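Local atomic coordinates of BDI_3064 protein (Parabacteroides distasonis ATCC 8503, PDB entry 5Z06), a protein that hydrolyses linear beta-1,2-glucan and beta-1,2-glucooligosaccharides of four or more units from the non-reducing end, releasing sophorose. Residues V194-K199 against D206-P211; Y256-A261 against N270-V275. All blocks are in the same frame, centred on the assembly; numbering follows the deposited sequence.

Contact 1 (V194-K199 against D206-P211)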
loop_
_atom_site.group_PDB
_atom_site.type_symbol
_atom_site.label_atom_id
_atom_site.label_comp_id
_atom_site.label_asym_id
_atom_site.label_seq_id
_atom_site.Cartn_x
_atom_site.Cartn_y
_atom_site.Cartn_z
ATOM N N VAL A 194 -19.552 -17.745 -3.392
ATOM C CA VAL A 194 -20.136 -18.007 -2.086
ATOM C C VAL A 194 -19.860 -16.778 -1.220
ATOM O O VAL A 194 -18.718 -16.541 -0.864
ATOM C CB VAL A 194 -19.547 -19.273 -1.420
ATOM C CG1 VAL A 194 -20.117 -19.473 -0.013
ATOM C CG2 VAL A 194 -19.834 -20.509 -2.277
ATOM N N LEU A 195 -20.900 -15.994 -0.929
ATOM C CA LEU A 195 -20.826 -14.877 0.018
ATOM C C LEU A 195 -20.952 -15.396 1.444
ATOM O O LEU A 195 -21.988 -15.948 1.837
ATOM C CB LEU A 195 -21.920 -13.866 -0.291
ATOM C CG LEU A 195 -21.876 -12.470 0.328
ATOM C CD1 LEU A 195 -20.548 -11.790 0.055
ATOM C CD2 LEU A 195 -23.017 -11.651 -0.255
ATOM N N GLN A 196 -19.876 -15.224 2.209
ATOM C CA GLN A 196 -19.694 -15.941 3.466
ATOM C C GLN A 196 -20.372 -15.211 4.584
ATOM O O GLN A 196 -21.090 -15.814 5.385
ATOM C CB GLN A 196 -18.219 -16.096 3.815
ATOM C CG GLN A 196 -17.484 -17.188 3.049
ATOM C CD GLN A 196 -16.008 -17.251 3.436
ATOM O OE1 GLN A 196 -15.483 -18.320 3.745
ATOM N NE2 GLN A 196 -15.334 -16.103 3.424
ATOM N N GLU A 197 -20.112 -13.915 4.672
ATOM C CA GLU A 197 -20.757 -13.113 5.690
ATOM C C GLU A 197 -20.580 -11.652 5.448
ATOM O O GLU A 197 -19.864 -11.221 4.521
ATOM C CB GLU A 197 -20.238 -13.462 7.101
ATOM C CG GLU A 197 -21.256 -13.350 8.253
ATOM C CD GLU A 197 -22.729 -13.566 7.868
ATOM O OE1 GLU A 197 -23.130 -14.714 7.563
ATOM O OE2 GLU A 197 -23.498 -12.573 7.878
ATOM N N ALA A 198 -21.355 -10.928 6.239
ATOM C CA ALA A 198 -21.277 -9.509 6.412
ATOM C C ALA A 198 -20.794 -9.367 7.821
ATOM O O ALA A 198 -21.241 -10.093 8.712
ATOM C CB ALA A 198 -22.651 -8.884 6.283
ATOM N N LYS A 199 -19.875 -8.448 8.034
ATOM C CA LYS A 199 -19.407 -8.161 9.360
ATOM C C LYS A 199 -19.488 -6.657 9.513
ATOM O O LYS A 199 -18.799 -5.910 8.812
ATOM C CB LYS A 199 -17.996 -8.746 9.540
ATOM C CG LYS A 199 -17.328 -8.494 10.874
ATOM C CD LYS A 199 -18.152 -8.791 12.119
ATOM C CE LYS A 199 -17.354 -8.392 13.358
ATOM N NZ LYS A 199 -18.188 -8.509 14.578
ATOM N N ASP A 206 -18.181 -5.084 6.222
ATOM C CA ASP A 206 -17.279 -5.852 5.398
ATOM C C ASP A 206 -17.999 -7.075 4.934
ATOM O O ASP A 206 -18.541 -7.815 5.755
ATOM C CB ASP A 206 -16.063 -6.277 6.216
ATOM C CG ASP A 206 -15.083 -5.161 6.397
ATOM O OD1 ASP A 206 -14.893 -4.415 5.415
ATOM O OD2 ASP A 206 -14.493 -5.049 7.500
ATOM N N ILE A 207 -17.987 -7.301 3.628
ATOM C CA ILE A 207 -18.429 -8.572 3.101
ATOM C C ILE A 207 -17.240 -9.281 2.494
ATOM O O ILE A 207 -16.267 -8.654 2.091
ATOM C CB ILE A 207 -19.631 -8.453 2.128
ATOM C CG1 ILE A 207 -19.244 -7.788 0.812
ATOM C CG2 ILE A 207 -20.783 -7.727 2.829
ATOM C CD1 ILE A 207 -20.393 -7.639 -0.186
ATOM N N LYS A 208 -17.341 -10.601 2.470
ATOM C CA LYS A 208 -16.305 -11.473 1.985
ATOM C C LYS A 208 -16.975 -12.649 1.302
ATOM O O LYS A 208 -18.032 -13.143 1.755
ATOM C CB LYS A 208 -15.445 -11.999 3.146
ATOM C CG LYS A 208 -14.145 -12.666 2.673
ATOM C CD LYS A 208 -13.452 -13.503 3.746
ATOM C CE LYS A 208 -12.180 -14.166 3.207
ATOM N NZ LYS A 208 -12.403 -15.162 2.120
ATOM N N TRP A 209 -16.339 -13.104 0.235
ATOM C CA TRP A 209 -16.844 -14.202 -0.545
ATOM C C TRP A 209 -15.690 -15.117 -0.988
ATOM O O TRP A 209 -14.518 -14.744 -0.865
ATOM C CB TRP A 209 -17.645 -13.656 -1.730
ATOM C CG TRP A 209 -16.852 -12.766 -2.653
ATOM C CD1 TRP A 209 -16.017 -13.175 -3.637
ATOM C CD2 TRP A 209 -16.804 -11.327 -2.661
ATOM N NE1 TRP A 209 -15.467 -12.090 -4.283
ATOM C CE2 TRP A 209 -15.925 -10.944 -3.702
ATOM C CE3 TRP A 209 -17.427 -10.327 -1.906
ATOM C CZ2 TRP A 209 -15.637 -9.601 -3.998
ATOM C CZ3 TRP A 209 -17.150 -8.988 -2.207
ATOM C CH2 TRP A 209 -16.259 -8.641 -3.239
ATOM N N ILE A 210 -16.034 -16.324 -1.443
ATOM C CA ILE A 210 -15.072 -17.290 -1.993
ATOM C C ILE A 210 -15.498 -17.496 -3.430
ATOM O O ILE A 210 -16.678 -17.730 -3.672
ATOM C CB ILE A 210 -15.130 -18.672 -1.307
ATOM C CG1 ILE A 210 -15.157 -18.559 0.226
ATOM C CG2 ILE A 210 -13.955 -19.540 -1.744
ATOM C CD1 ILE A 210 -16.268 -19.397 0.828
ATOM N N PRO A 211 -14.555 -17.399 -4.388
ATOM C CA PRO A 211 -14.868 -17.625 -5.809
ATOM C C PRO A 211 -15.482 -19.005 -6.135
ATOM O O PRO A 211 -15.183 -19.984 -5.455
ATOM C CB PRO A 211 -13.505 -17.468 -6.499
ATOM C CG PRO A 211 -12.709 -16.603 -5.595
ATOM C CD PRO A 211 -13.196 -16.853 -4.199
#

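Contact 2 (Y256-A261 against N270-V275)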
loop_
_atom_site.group_PDB
_atom_site.type_symbol
_atom_site.label_atom_id
_atom_site.label_comp_id
_atom_site.label_asym_id
_atom_site.label_seq_id
_atom_site.Cartn_x
_atom_site.Cartn_y
_atom_site.Cartn_z
ATOM N N TYR A 256 -28.065 -5.111 3.479
ATOM C CA TYR A 256 -28.071 -6.448 2.950
ATOM C C TYR A 256 -27.207 -6.398 1.723
ATOM O O TYR A 256 -27.184 -5.386 1.019
ATOM C CB TYR A 256 -29.485 -6.888 2.531
ATOM C CG TYR A 256 -30.542 -6.852 3.612
ATOM C CD1 TYR A 256 -31.094 -5.632 4.022
ATOM C CD2 TYR A 256 -31.032 -8.025 4.188
ATOM C CE1 TYR A 256 -32.077 -5.572 4.992
ATOM C CE2 TYR A 256 -32.029 -7.975 5.169
ATOM C CZ TYR A 256 -32.548 -6.737 5.556
ATOM O OH TYR A 256 -33.518 -6.613 6.513
ATOM N N TYR A 257 -26.516 -7.493 1.458
ATOM C CA TYR A 257 -25.565 -7.548 0.363
ATOM C C TYR A 257 -25.666 -8.838 -0.436
ATOM O O TYR A 257 -25.919 -9.917 0.095
ATOM C CB TYR A 257 -24.140 -7.382 0.878
ATOM C CG TYR A 257 -23.903 -6.056 1.521
ATOM C CD1 TYR A 257 -23.481 -4.967 0.776
ATOM C CD2 TYR A 257 -24.090 -5.888 2.886
ATOM C CE1 TYR A 257 -23.261 -3.728 1.378
ATOM C CE2 TYR A 257 -23.889 -4.657 3.496
ATOM C CZ TYR A 257 -23.464 -3.589 2.742
ATOM O OH TYR A 257 -23.232 -2.392 3.341
ATOM N N LYS A 258 -25.397 -8.686 -1.721
ATOM C CA LYS A 258 -25.555 -9.717 -2.700
ATOM C C LYS A 258 -24.433 -9.456 -3.677
ATOM O O LYS A 258 -24.202 -8.306 -4.073
ATOM C CB LYS A 258 -26.892 -9.505 -3.389
ATOM C CG LYS A 258 -27.675 -10.739 -3.740
ATOM C CD LYS A 258 -29.134 -10.369 -4.024
ATOM C CE LYS A 258 -29.234 -9.251 -5.061
ATOM N NZ LYS A 258 -30.587 -9.138 -5.659
ATOM N N VAL A 259 -23.741 -10.508 -4.080
ATOM C CA VAL A 259 -22.620 -10.343 -4.983
ATOM C C VAL A 259 -22.809 -11.235 -6.200
ATOM O O VAL A 259 -23.192 -12.399 -6.078
ATOM C CB VAL A 259 -21.316 -10.673 -4.252
ATOM C CG1 VAL A 259 -20.118 -10.577 -5.194
ATOM C CG2 VAL A 259 -21.153 -9.737 -3.063
ATOM N N THR A 260 -22.518 -10.683 -7.371
ATOM C CA THR A 260 -22.492 -11.463 -8.611
ATOM C C THR A 260 -21.083 -11.423 -9.189
ATOM O O THR A 260 -20.306 -10.546 -8.837
ATOM C CB THR A 260 -23.479 -10.891 -9.658
ATOM O OG1 THR A 260 -23.076 -9.576 -10.031
ATOM C CG2 THR A 260 -24.905 -10.828 -9.116
ATOM N N ALA A 261 -20.774 -12.389 -10.059
ATOM C CA ALA A 261 -19.559 -12.381 -10.885
ATOM C C ALA A 261 -19.900 -11.930 -12.296
ATOM O O ALA A 261 -20.889 -12.368 -12.875
ATOM C CB ALA A 261 -18.923 -13.757 -10.919
ATOM N N ASN A 270 -25.613 -15.562 -11.509
ATOM C CA ASN A 270 -26.713 -15.475 -10.574
ATOM C C ASN A 270 -26.231 -14.786 -9.289
ATOM O O ASN A 270 -25.037 -14.536 -9.109
ATOM C CB ASN A 270 -27.328 -16.859 -10.298
ATOM C CG ASN A 270 -26.359 -17.829 -9.664
ATOM O OD1 ASN A 270 -25.159 -17.793 -9.931
ATOM N ND2 ASN A 270 -26.878 -18.718 -8.825
ATOM N N ASP A 271 -27.186 -14.467 -8.425
ATOM C CA ASP A 271 -26.912 -13.870 -7.130
ATOM C C ASP A 271 -26.241 -14.849 -6.183
ATOM O O ASP A 271 -26.548 -16.042 -6.190
ATOM C CB ASP A 271 -28.213 -13.410 -6.469
ATOM C CG ASP A 271 -28.807 -12.209 -7.131
ATOM O OD1 ASP A 271 -28.174 -11.642 -8.041
ATOM O OD2 ASP A 271 -29.919 -11.816 -6.732
ATOM N N SER A 272 -25.345 -14.327 -5.349
ATOM C CA SER A 272 -24.885 -15.046 -4.166
ATOM C C SER A 272 -26.057 -15.134 -3.187
ATOM O O SER A 272 -27.081 -14.483 -3.392
ATOM C CB SER A 272 -23.720 -14.290 -3.504
ATOM O OG SER A 272 -24.119 -12.982 -3.122
ATOM N N GLN A 273 -25.904 -15.882 -2.098
ATOM C CA GLN A 273 -26.867 -15.739 -1.013
ATOM C C GLN A 273 -26.782 -14.285 -0.512
ATOM O O GLN A 273 -25.791 -13.574 -0.744
ATOM C CB GLN A 273 -26.663 -16.764 0.126
ATOM C CG GLN A 273 -25.385 -16.622 0.962
ATOM C CD GLN A 273 -25.508 -17.143 2.399
ATOM O OE1 GLN A 273 -26.563 -17.637 2.822
ATOM N NE2 GLN A 273 -24.412 -17.023 3.165
ATOM N N THR A 274 -27.841 -13.840 0.133
ATOM C CA THR A 274 -27.888 -12.505 0.694
ATOM C C THR A 274 -27.365 -12.572 2.119
ATOM O O THR A 274 -27.715 -13.473 2.870
ATOM C CB THR A 274 -29.316 -11.942 0.636
ATOM O OG1 THR A 274 -29.655 -11.729 -0.740
ATOM C CG2 THR A 274 -29.428 -10.615 1.389
ATOM N N VAL A 275 -26.518 -11.617 2.475
ATOM C CA VAL A 275 -26.045 -11.473 3.852
ATOM C C VAL A 275 -26.423 -10.090 4.303
ATOM O O VAL A 275 -26.594 -9.199 3.476
ATOM C CB VAL A 275 -24.522 -11.684 3.989
ATOM C CG1 VAL A 275 -24.172 -13.106 3.591
ATOM C CG2 VAL A 275 -23.708 -10.687 3.152
#

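Contact 1 (V194-K199 against D206-P211)
The indole of W209 is met at its edge, near the ring plane, by CD1 of L195 from the partner strand, 4.0 Å from W209 CE3, and in plane by CG1 of I207 from its own strand. With CG placed between backbone N and carbonyl carbon (chi1 59°), the ring leans away from 194-199 and reaches the ring of Y220, the two planes about 55° apart. L195 CD1 also packs on I207 CB, and A198 CB on I207 CG2, so L195, A198, I207 and W209 form one apolar face. On the other face, V194 CG1 lies beside I210 CD1 at 3.9 Å.

Antiparallel backbone pairing joins the strands, with V194 and I210 bonded both ways, as are K199 and D206. A beta bulge interrupts the register: Q196 and E197 both stand opposite K208. K208 O accepts from Q196 N at 2.8 Å, whereas K208 N reaches E197 O only weakly at 3.3 Å. Just past the bulge, A198 N gives a straight bond to E197 OE2 from above the carboxylate plane.

D206 is buried, yet its carboxylate is satisfied by T245, H204 and a salt bridge to R297, which would probably keep it ionised. The chemistry is thus divided: an oily face turned into the domain, and a charge at the hairpin's end tied to helix 284-297.

Contact 2 (Y256-A261 against N270-V275)
Strand 254-262 receives the returning chain 270-275 in the last strand pairing of a small antiparallel beta sandwich. At V275 the pairing is regular: Y257 N donates to V275 O at 2.6 Å, nearly along the C=O axis, and V275 N returns a bond to Y257 O at 3.0 Å. CB of Y257 rests on V275 CG2, while the phenol extends away to D246.

Further along, a side chain does the work of a backbone carbonyl. S272 has its OG between backbone N and carbonyl carbon (chi1 59°), which brings it to V259 N at 2.7 Å in an almost straight bond. S272 OG in turn donates a hydrogen bond to Q273 O at 3.0 Å, and S272 N bonds to V259 O, so one serine both accepts from and donates to V259 while bracing the neighbouring peptide.

On the side of K258, the lysine chain passes T274 OG1, bends at chi3 (53°) and crosses D271 obliquely. K258 NZ meets OD2 of D271 at 3.0 Å, from above the carboxylate plane, in a salt bridge; Y231 adds a cation-pi contact. An alanine at K258 would remove the ammonium group and is likely to leave D271 without its charge partner and Y231 without its cation. D271 OD1 also lies 3.5 Å from T260 CG2. At the other end, T274 CG2 sits at the edge of the Y256 ring, 4.1 Å from Y256 CD2.

Strand 254-262 lies between strands 219-225 and 275-278 in a four-stranded sheet. This sheet packs against a three-stranded one, and the strand order is consistent with a fibronectin type III-like sandwich, in which the segments would belong to the F strand and the approach to G.

Followed from the N terminus, the chain first makes contact 1, which closes the short turn between strands 194-200 and 204-210. It then runs through strands 219-225, 232-237 and 243-247 before contact 2 closes the longer loop between 254-262 and 275-278. The two are in series, neither nested nor crossed, yet their centres lie about 9 Å apart. The first belongs to the three-stranded sheet and the second to the four-stranded one, and L195 bridges them: its CD2 packs on S272 OG, Y257 O and V275 CG2, while its O probably accepts a hydrogen bond from Q273 NE2. I207 and W209 meet V259 across the same interior.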